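Local coordinates for protein acetyltransferase, GNAT family (Streptococcus agalactiae 2603V/R, PDB 2PC1) that probably transfers an acyl group, most likely acetyl from acetyl-CoA, to an acceptor substrate as a GNAT-family enzyme, at residues Thr84-Ile89 with His115-Ser120; Trp104-His109 with Ala179-Lys184. All coordinates share one frame; numbering follows the deposited sequence. Where two conformers were deposited one is given.

Contact 1: residues Thr84-Ile89 with His115-Ser120; sequences TYAAVI and HRIAIS. With SO4 (sulfate ion), chain B.
Tyr85 and Arg116 run side by side where two antiparallel strands of the GNAT sheet meet at a beta bulge. Paired backbone bonds join Tyr85 with Ala118 and Ala87 with His115, and the register slips by one residue between them. Arg116 and Ile117 together face Ala86, and the left-handed backbone of Arg116 turns the corner in the chain. A bulge in the strand that precedes the acetyl-CoA-binding turn and its helix is a familiar GNAT feature, and this one, ahead of helix 127-139, is consistent with it. Here it leaves Arg116 N pointing away from the neighbouring strand, where it bonds O1 of a sulfate at 2.9 Å. That ion, probably from the crystallisation liquor, is also held by Tyr58, Gln51 and Trp52.

With CG opposite its backbone N (chi1 178°), Tyr85 lies along the sheet so that Arg116 O meets the ring edge in its plane, 3.2 Å from CD2. The Tyr85 ring and the guanidinium stand 45° apart, yet both polar ends converge on Asp67: Tyr85 OH hydrogen-bonds OD2, and Arg116 NE forms a salt bridge with it. Arg116 bends at chi3 (-72°), which swings the guanidinium back over the sheet until NH2 lies 3.6 Å from Ala87 CB. One face of that guanidinium rests on His115 CB, toward its rim.

The other sheet face carries Thr84, whose CG2 runs alongside Ile119 and touches CD1 at 3.8 Å; helix 127-139 packs on both residues. Beyond the bulge, Ile89 crosses His115 at about a right angle, its CD1 methyl 3.5 Å from His115 CD2.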
ATOM      1  N   THR A  84       4.283   5.007   8.945  1.00 11.26           N
ATOM      2  CA  THR A  84       3.765   4.262   7.820  1.00 11.30           C
ATOM      3  C   THR A  84       3.679   5.198   6.620  1.00 10.75           C
ATOM      4  O   THR A  84       3.545   6.399   6.756  1.00 10.67           O
ATOM      5  CB  THR A  84       2.367   3.694   8.084  1.00 11.23           C
ATOM      6  OG1 THR A  84       1.443   4.767   8.338  1.00 12.73           O
ATOM      7  CG2 THR A  84       2.345   2.747   9.287  1.00 13.56           C
ATOM      8  N   TYR A  85       3.680   4.586   5.454  1.00 10.03           N
ATOM      9  CA  TYR A  85       3.557   5.268   4.169  1.00 10.40           C
ATOM     10  C   TYR A  85       2.742   4.431   3.225  1.00  9.70           C
ATOM     11  O   TYR A  85       2.866   3.193   3.235  1.00 11.12           O
ATOM     12  CB  TYR A  85       4.948   5.485   3.560  1.00 10.17           C
ATOM     13  CG  TYR A  85       4.880   6.142   2.203  1.00 10.58           C
ATOM     14  CD1 TYR A  85       4.813   7.500   2.116  1.00  9.09           C
ATOM     15  CD2 TYR A  85       4.870   5.401   1.027  1.00 10.48           C
ATOM     16  CE1 TYR A  85       4.739   8.127   0.886  1.00 10.19           C
ATOM     17  CE2 TYR A  85       4.792   6.014  -0.202  1.00 10.12           C
ATOM     18  CZ  TYR A  85       4.705   7.363  -0.260  1.00 10.30           C
ATOM     19  OH  TYR A  85       4.628   8.027  -1.482  1.00 11.78           O
ATOM     20  N   ALA A  86       1.941   5.064   2.386  1.00 10.23           N
ATOM     21  CA  ALA A  86       1.361   4.404   1.222  1.00 10.32           C
ATOM     22  C   ALA A  86       1.039   5.431   0.183  1.00 10.29           C
ATOM     23  O   ALA A  86       0.782   6.590   0.504  1.00 11.59           O
ATOM     24  CB  ALA A  86       0.124   3.672   1.566  1.00 11.26           C
ATOM     25  N   ALA A  87       1.038   4.991  -1.068  1.00 10.61           N
ATOM     26  CA  ALA A  87       0.509   5.786  -2.158  1.00 10.20           C
ATOM     27  C   ALA A  87      -0.919   5.344  -2.441  1.00 11.38           C
ATOM     28  O   ALA A  87      -1.179   4.135  -2.534  1.00 12.75           O
ATOM     29  CB  ALA A  87       1.348   5.595  -3.405  1.00 11.86           C
ATOM     30  N   VAL A  88      -1.817   6.282  -2.596  1.00 10.57           N
ATOM     31  CA  VAL A  88      -3.238   6.030  -2.836  1.00  9.49           C
ATOM     32  C   VAL A  88      -3.572   6.717  -4.154  1.00 11.19           C
ATOM     33  O   VAL A  88      -3.443   7.941  -4.275  1.00 12.84           O
ATOM     34  CB  VAL A  88      -4.107   6.598  -1.703  1.00 11.89           C
ATOM     35  CG1 VAL A  88      -5.574   6.351  -1.997  1.00 13.85           C
ATOM     36  CG2 VAL A  88      -3.706   5.984  -0.382  1.00 12.58           C
ATOM     37  N   ILE A  89      -4.017   5.930  -5.137  1.00 10.65           N
ATOM     38  CA  ILE A  89      -4.301   6.462  -6.457  1.00 11.44           C
ATOM     39  C   ILE A  89      -5.748   6.172  -6.828  1.00 11.79           C
ATOM     40  O   ILE A  89      -6.195   5.022  -6.766  1.00 10.62           O
ATOM     41  CB  ILE A  89      -3.389   5.818  -7.503  1.00 12.74           C
ATOM     42  CG1 ILE A  89      -1.912   6.033  -7.134  1.00 14.43           C
ATOM     43  CG2 ILE A  89      -3.680   6.411  -8.877  1.00 14.65           C
ATOM     44  CD1 ILE A  89      -0.925   5.412  -8.099  1.00 18.56           C
ATOM     45  N   HIS A 115      -0.467   1.434  -3.213  1.00 12.05           N
ATOM     46  CA  HIS A 115       0.835   0.942  -3.634  1.00 12.88           C
ATOM     47  C   HIS A 115       1.876   1.387  -2.620  1.00 12.98           C
ATOM     48  O   HIS A 115       1.630   2.294  -1.812  1.00 11.83           O
ATOM     49  CB  HIS A 115       1.254   1.564  -4.975  1.00 14.85           C
ATOM     50  CG  HIS A 115       0.296   1.357  -6.109  1.00 18.95           C
ATOM     51  ND1 HIS A 115       0.289   0.220  -6.874  1.00 29.92           N
ATOM     52  CD2 HIS A 115      -0.620   2.192  -6.658  1.00 28.65           C
ATOM     53  CE1 HIS A 115      -0.613   0.347  -7.833  1.00 19.62           C
ATOM     54  NE2 HIS A 115      -1.186   1.532  -7.718  1.00 29.01           N
ATOM     55  N   ARG A 116       3.052   0.784  -2.688  1.00 12.31           N
ATOM     56  CA  ARG A 116       4.223   1.279  -1.968  1.00 11.83           C
ATOM     57  C   ARG A 116       3.965   1.376  -0.474  1.00 12.18           C
ATOM     58  O   ARG A 116       4.361   2.333   0.194  1.00 14.39           O
ATOM     59  CB  ARG A 116       4.727   2.593  -2.570  1.00 12.24           C
ATOM     60  CG  ARG A 116       5.302   2.355  -3.944  1.00 14.32           C
ATOM     61  CD  ARG A 116       5.717   3.625  -4.662  1.00 13.86           C
ATOM     62  NE  ARG A 116       4.603   4.462  -5.122  1.00 12.53           N
ATOM     63  CZ  ARG A 116       3.855   4.188  -6.180  1.00 14.81           C
ATOM     64  NH1 ARG A 116       4.014   3.058  -6.845  1.00 15.07           N
ATOM     65  NH2 ARG A 116       2.917   5.047  -6.558  1.00 13.73           N
ATOM     66  N   ILE A 117       3.288   0.379   0.070  1.00 12.32           N
ATOM     67  CA  ILE A 117       2.963   0.359   1.467  1.00 12.15           C
ATOM     68  C   ILE A 117       4.193  -0.025   2.272  1.00 13.42           C
ATOM     69  O   ILE A 117       4.781  -1.076   2.069  1.00 13.73           O
ATOM     70  CB  ILE A 117       1.818  -0.619   1.761  1.00 12.66           C
ATOM     71  CG1 ILE A 117       0.547  -0.194   1.020  1.00 13.63           C
ATOM     72  CG2 ILE A 117       1.545  -0.673   3.275  1.00 14.08           C
ATOM     73  CD1 ILE A 117      -0.513  -1.255   0.978  1.00 14.38           C
ATOM     74  N   ALA A 118       4.574   0.827   3.208  1.00 13.65           N
ATOM     75  CA  ALA A 118       5.726   0.571   4.048  1.00 14.51           C
ATOM     76  C   ALA A 118       5.317   0.804   5.466  1.00 15.87           C
ATOM     77  O   ALA A 118       4.784   1.852   5.824  1.00 13.67           O
ATOM     78  CB  ALA A 118       6.868   1.458   3.672  1.00 13.78           C
ATOM     79  N   ILE A 119       5.547  -0.199   6.290  1.00 19.39           N
ATOM     80  CA  ILE A 119       5.004  -0.212   7.629  1.00 20.72           C
ATOM     81  C   ILE A 119       6.186  -0.420   8.523  1.00 21.93           C
ATOM     82  O   ILE A 119       6.907  -1.420   8.392  1.00 21.24           O
ATOM     83  CB  ILE A 119       4.013  -1.356   7.856  1.00 20.29           C
ATOM     84  CG1 ILE A 119       2.888  -1.344   6.800  1.00 21.00           C
ATOM     85  CG2 ILE A 119       3.465  -1.271   9.279  1.00 22.67           C
ATOM     86  CD1 ILE A 119       2.007  -0.100   6.766  1.00 22.11           C
ATOM     87  N   SER A 120       6.423   0.540   9.391  1.00 22.15           N
ATOM     88  CA  SER A 120       7.519   0.427  10.346  1.00 20.12           C
ATOM     89  C   SER A 120       7.444  -0.872  11.115  1.00 23.44           C
ATOM     90  O   SER A 120       6.368  -1.297  11.497  1.00 22.52           O
ATOM     91  CB  SER A 120       7.485   1.577  11.352  1.00 18.69           C
ATOM     92  OG  SER A 120       8.548   1.432  12.297  1.00 21.64           O
TER
HETATM   93  S   SO4 B 183       4.337  -2.078  -4.781  1.00 21.48           S
HETATM   94  O1  SO4 B 183       4.886  -1.101  -3.872  1.00 33.82           O
HETATM   95  O2  SO4 B 183       2.992  -2.424  -4.333  1.00 46.73           O
HETATM   96  O3  SO4 B 183       4.288  -1.581  -6.142  1.00 37.05           O
HETATM   97  O4  SO4 B 183       5.178  -3.269  -4.706  1.00 25.08           O

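Contact 2: residues Trp104-His109 with Ala179-Lys184; sequences WLHDNH and AYQKIK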
ATOM      1  N   TRP A 104     -12.031  -9.992 -11.081  1.00 10.54           N
ATOM      2  CA  TRP A 104     -12.393  -9.011 -10.065  1.00 10.70           C
ATOM      3  C   TRP A 104     -13.836  -9.228  -9.626  1.00 13.38           C
ATOM      4  O   TRP A 104     -14.641  -9.892 -10.322  1.00 14.35           O
ATOM      5  CB  TRP A 104     -12.203  -7.608 -10.612  1.00 10.53           C
ATOM      6  CG  TRP A 104     -10.792  -7.238 -10.907  1.00 10.61           C
ATOM      7  CD1 TRP A 104     -10.194  -7.104 -12.139  1.00 11.20           C
ATOM      8  CD2 TRP A 104      -9.783  -6.967  -9.952  1.00  9.94           C
ATOM      9  NE1 TRP A 104      -8.889  -6.749 -11.995  1.00 12.01           N
ATOM     10  CE2 TRP A 104      -8.594  -6.673 -10.658  1.00 10.82           C
ATOM     11  CE3 TRP A 104      -9.763  -6.929  -8.554  1.00 11.85           C
ATOM     12  CZ2 TRP A 104      -7.408  -6.338 -10.011  1.00  9.48           C
ATOM     13  CZ3 TRP A 104      -8.597  -6.589  -7.927  1.00 10.73           C
ATOM     14  CH2 TRP A 104      -7.430  -6.295  -8.663  1.00  9.05           C
ATOM     15  N   LEU A 105     -14.189  -8.690  -8.462  1.00 12.67           N
ATOM     16  CA  LEU A 105     -15.536  -8.813  -7.953  1.00 12.03           C
ATOM     17  C   LEU A 105     -16.515  -8.119  -8.881  1.00 12.30           C
ATOM     18  O   LEU A 105     -17.661  -8.540  -8.987  1.00 12.71           O
ATOM     19  CB  LEU A 105     -15.624  -8.215  -6.558  1.00 11.45           C
ATOM     20  CG  LEU A 105     -14.710  -8.838  -5.514  1.00 12.67           C
ATOM     21  CD1 LEU A 105     -14.891  -8.099  -4.207  1.00 15.36           C
ATOM     22  CD2 LEU A 105     -14.996 -10.301  -5.340  1.00 14.33           C
ATOM     23  N   HIS A 106     -16.074  -7.016  -9.479  1.00 14.28           N
ATOM     24  CA  HIS A 106     -16.766  -6.336 -10.584  1.00 14.73           C
ATOM     25  C   HIS A 106     -15.723  -5.557 -11.365  1.00 16.31           C
ATOM     26  O   HIS A 106     -14.653  -5.253 -10.824  1.00 16.53           O
ATOM     27  CB  HIS A 106     -17.974  -5.445 -10.143  1.00 13.66           C
ATOM     28  CG  HIS A 106     -17.607  -4.198  -9.383  1.00 15.83           C
ATOM     29  ND1 HIS A 106     -16.890  -3.154  -9.939  1.00 25.94           N
ATOM     30  CD2 HIS A 106     -17.905  -3.803  -8.121  1.00 22.88           C
ATOM     31  CE1 HIS A 106     -16.731  -2.195  -9.038  1.00 21.94           C
ATOM     32  NE2 HIS A 106     -17.330  -2.571  -7.924  1.00 18.37           N
ATOM     33  N   ASP A 107     -16.076  -5.145 -12.592  1.00 18.89           N
ATOM     34  CA  ASP A 107     -15.083  -4.616 -13.526  0.50 21.00           C
ATOM     35  C   ASP A 107     -15.156  -3.102 -13.722  1.00 20.06           C
ATOM     36  O   ASP A 107     -14.803  -2.591 -14.776  1.00 21.39           O
ATOM     37  CB  ASP A 107     -15.195  -5.327 -14.880  0.50 22.66           C
ATOM     38  CG  ASP A 107     -13.906  -5.245 -15.692  0.50 25.53           C
ATOM     39  OD1 ASP A 107     -12.836  -4.971 -15.097  0.50 26.45           O
ATOM     40  OD2 ASP A 107     -13.961  -5.453 -16.921  0.50 28.97           O
ATOM     41  N   ASN A 108     -15.584  -2.370 -12.700  1.00 18.78           N
ATOM     42  CA  ASN A 108     -15.572  -0.918 -12.826  1.00 18.17           C
ATOM     43  C   ASN A 108     -14.149  -0.424 -13.140  1.00 16.74           C
ATOM     44  O   ASN A 108     -13.147  -0.990 -12.703  1.00 15.20           O
ATOM     45  CB  ASN A 108     -16.143  -0.222 -11.591  1.00 23.93           C
ATOM     46  CG  ASN A 108     -16.548   1.230 -11.864  1.00 26.21           C
ATOM     47  OD1 ASN A 108     -15.715   2.134 -11.888  1.00 33.78           O
ATOM     48  ND2 ASN A 108     -17.841   1.453 -12.087  1.00 30.28           N
ATOM     49  N   HIS A 109     -14.081   0.609 -13.954  1.00 13.34           N
ATOM     50  CA  HIS A 109     -12.828   1.166 -14.427  1.00 11.37           C
ATOM     51  C   HIS A 109     -12.112   1.984 -13.363  1.00 12.52           C
ATOM     52  O   HIS A 109     -10.897   2.044 -13.342  1.00 11.86           O
ATOM     53  CB  HIS A 109     -13.142   2.081 -15.615  1.00 12.64           C
ATOM     54  CG  HIS A 109     -11.941   2.637 -16.298  1.00 11.22           C
ATOM     55  ND1 HIS A 109     -11.306   1.972 -17.324  1.00 16.09           N
ATOM     56  CD2 HIS A 109     -11.242   3.774 -16.094  1.00 12.40           C
ATOM     57  CE1 HIS A 109     -10.280   2.693 -17.737  1.00 14.02           C
ATOM     58  NE2 HIS A 109     -10.215   3.789 -17.006  1.00 16.12           N
ATOM     59  N   ALA A 179      -3.806 -10.267  -6.600  1.00  9.07           N
ATOM     60  CA  ALA A 179      -4.673  -9.126  -6.666  1.00  9.33           C
ATOM     61  C   ALA A 179      -5.839  -9.284  -5.694  1.00  9.29           C
ATOM     62  O   ALA A 179      -6.474 -10.346  -5.641  1.00 10.15           O
ATOM     63  CB  ALA A 179      -5.216  -9.011  -8.073  1.00 12.93           C
ATOM     64  N   TYR A 180      -6.152  -8.224  -4.965  1.00  8.10           N
ATOM     65  CA  TYR A 180      -7.130  -8.184  -3.894  1.00  8.90           C
ATOM     66  C   TYR A 180      -8.091  -7.002  -4.085  1.00 10.12           C
ATOM     67  O   TYR A 180      -7.696  -5.927  -4.544  1.00  9.33           O
ATOM     68  CB  TYR A 180      -6.442  -8.022  -2.551  1.00  9.72           C
ATOM     69  CG  TYR A 180      -5.698  -9.233  -2.091  1.00  9.12           C
ATOM     70  CD1 TYR A 180      -4.420  -9.501  -2.518  1.00  9.43           C
ATOM     71  CD2 TYR A 180      -6.279 -10.121  -1.210  1.00  8.87           C
ATOM     72  CE1 TYR A 180      -3.724 -10.600  -2.094  1.00 10.01           C
ATOM     73  CE2 TYR A 180      -5.593 -11.250  -0.764  1.00 10.77           C
ATOM     74  CZ  TYR A 180      -4.317 -11.480  -1.208  1.00 10.50           C
ATOM     75  OH  TYR A 180      -3.600 -12.581  -0.774  1.00 11.76           O
ATOM     76  N   GLN A 181      -9.351  -7.192  -3.689  1.00  8.30           N
ATOM     77  CA  GLN A 181     -10.359  -6.147  -3.779  1.00  9.17           C
ATOM     78  C   GLN A 181     -11.249  -6.160  -2.546  1.00  9.90           C
ATOM     79  O   GLN A 181     -11.645  -7.223  -2.061  1.00  9.78           O
ATOM     80  CB  GLN A 181     -11.189  -6.349  -5.042  1.00  9.93           C
ATOM     81  CG  GLN A 181     -12.282  -5.321  -5.290  1.00 10.27           C
ATOM     82  CD  GLN A 181     -12.992  -5.535  -6.617  1.00  9.99           C
ATOM     83  OE1 GLN A 181     -12.900  -6.589  -7.224  1.00 11.58           O
ATOM     84  NE2 GLN A 181     -13.721  -4.517  -7.065  1.00 11.34           N
ATOM     85  N   LYS A 182     -11.534  -4.965  -2.060  1.00  8.90           N
ATOM     86  CA  LYS A 182     -12.469  -4.745  -0.965  1.00  9.31           C
ATOM     87  C   LYS A 182     -13.500  -3.754  -1.411  1.00  8.72           C
ATOM     88  O   LYS A 182     -13.151  -2.711  -1.978  1.00  9.70           O
ATOM     89  CB  LYS A 182     -11.732  -4.184   0.237  1.00 10.26           C
ATOM     90  CG  LYS A 182     -12.656  -3.785   1.379  1.00 12.88           C
ATOM     91  CD  LYS A 182     -11.871  -3.267   2.552  1.00 14.47           C
ATOM     92  CE  LYS A 182     -12.789  -2.855   3.700  1.00 16.70           C
ATOM     93  NZ  LYS A 182     -13.384  -3.972   4.416  1.00 15.66           N
ATOM     94  N   ILE A 183     -14.771  -4.075  -1.187  1.00 10.70           N
ATOM     95  CA  ILE A 183     -15.846  -3.122  -1.369  1.00 10.99           C
ATOM     96  C   ILE A 183     -16.273  -2.627   0.023  1.00 11.74           C
ATOM     97  O   ILE A 183     -16.711  -3.429   0.866  1.00 12.45           O
ATOM     98  CB  ILE A 183     -17.051  -3.774  -2.074  1.00 11.67           C
ATOM     99  CG1 ILE A 183     -16.649  -4.444  -3.397  1.00 12.01           C
ATOM    100  CG2 ILE A 183     -18.126  -2.731  -2.344  1.00 13.86           C
ATOM    101  CD1 ILE A 183     -16.021  -3.580  -4.372  1.00 15.65           C
ATOM    102  N   LYS A 184     -16.081  -1.339   0.269  1.00 14.44           N
ATOM    103  CA  LYS A 184     -16.468  -0.707   1.511  1.00 17.60           C
ATOM    104  C   LYS A 184     -17.991  -0.690   1.629  1.00 22.03           C
ATOM    105  O   LYS A 184     -18.684  -0.243   0.724  1.00 20.04           O
ATOM    106  CB  LYS A 184     -15.910   0.719   1.540  1.00 18.59           C
ATOM    107  CG  LYS A 184     -16.065   1.461   2.828  1.00 20.38           C
ATOM    108  CD  LYS A 184     -15.466   2.842   2.677  1.00 19.17           C
ATOM    109  CE  LYS A 184     -15.478   3.602   3.961  1.00 22.46           C
ATOM    110  NZ  LYS A 184     -15.101   4.981   3.699  1.00 19.94           N
TER
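Trp104 brings the six-membered part of its indole up to Ala179, with CH2 3.6 Å from the methyl CB. The contact lays an irregular loop on one face of the C-terminal part of the GNAT sheet, on a strand flanked by 144-149 and 166-171. Residues alternate along that strand: Ala179, Gln181 and Ile183 meet the loop, while Tyr180 turns the other way, onto helix 154-162. The indole edge also lies against the strand backbone, CZ3 standing 3.6 Å from Tyr180 O. NE1 hydrogen-bonds Tyr96 O, and the indole also makes a cation-pi contact with Arg146.

Gln181 is the central side chain. A fully stretched chain (chi1 -179°) carries the amide across to the loop. OE1 accepts the Leu105 N-H at 2.8 Å, with the donor tilted from the carbonyl plane; NE2 donates to Asp144 OD1, which settles the orientation of the amide. The same OE1 meets the Trp104 edge at CE3, 3.4 Å away, the amide standing nearly upright (82°) to the indole. Leu105 and Gln181 lie alongside each other, head to tail, and Leu105 CD1 goes on to Ile183 CG1 at 4.1 Å.

His106 approaches the amide from beyond Leu105, in a loose contact. Its ring lies with one face toward Gln181 NE2, which sits 4.2 Å above the ring plane and over its centre, while His106 NE2 lies near Ile183 CD1. The ring is held within the loop itself: Asn108 N donates to His106 ND1 at 3.2 Å, almost exactly in the imidazole plane.

In the fold
From the N terminus, the chain lays down two short strands, helices 30-46 and 61-70 and strand 73-78 before strand 81-91 supplies Thr84-Ile89. It then leaves on a long excursion whose late part is Trp104-His109, and returns in strand 111-119, where contact 1 closes the loop. After helix 127-139, strand 144-149, helix 154-162 and strand 166-171, it reaches Ala179-Lys184, closing contact 2. The two closures cross, since each pair has one segment inside the other's loop. Contact 1 joins neighbouring strands near the middle of the fold; contact 2 fastens the intervening loop to the sheet's C-terminal half. Their centres lie about 19 Å apart and they do not touch.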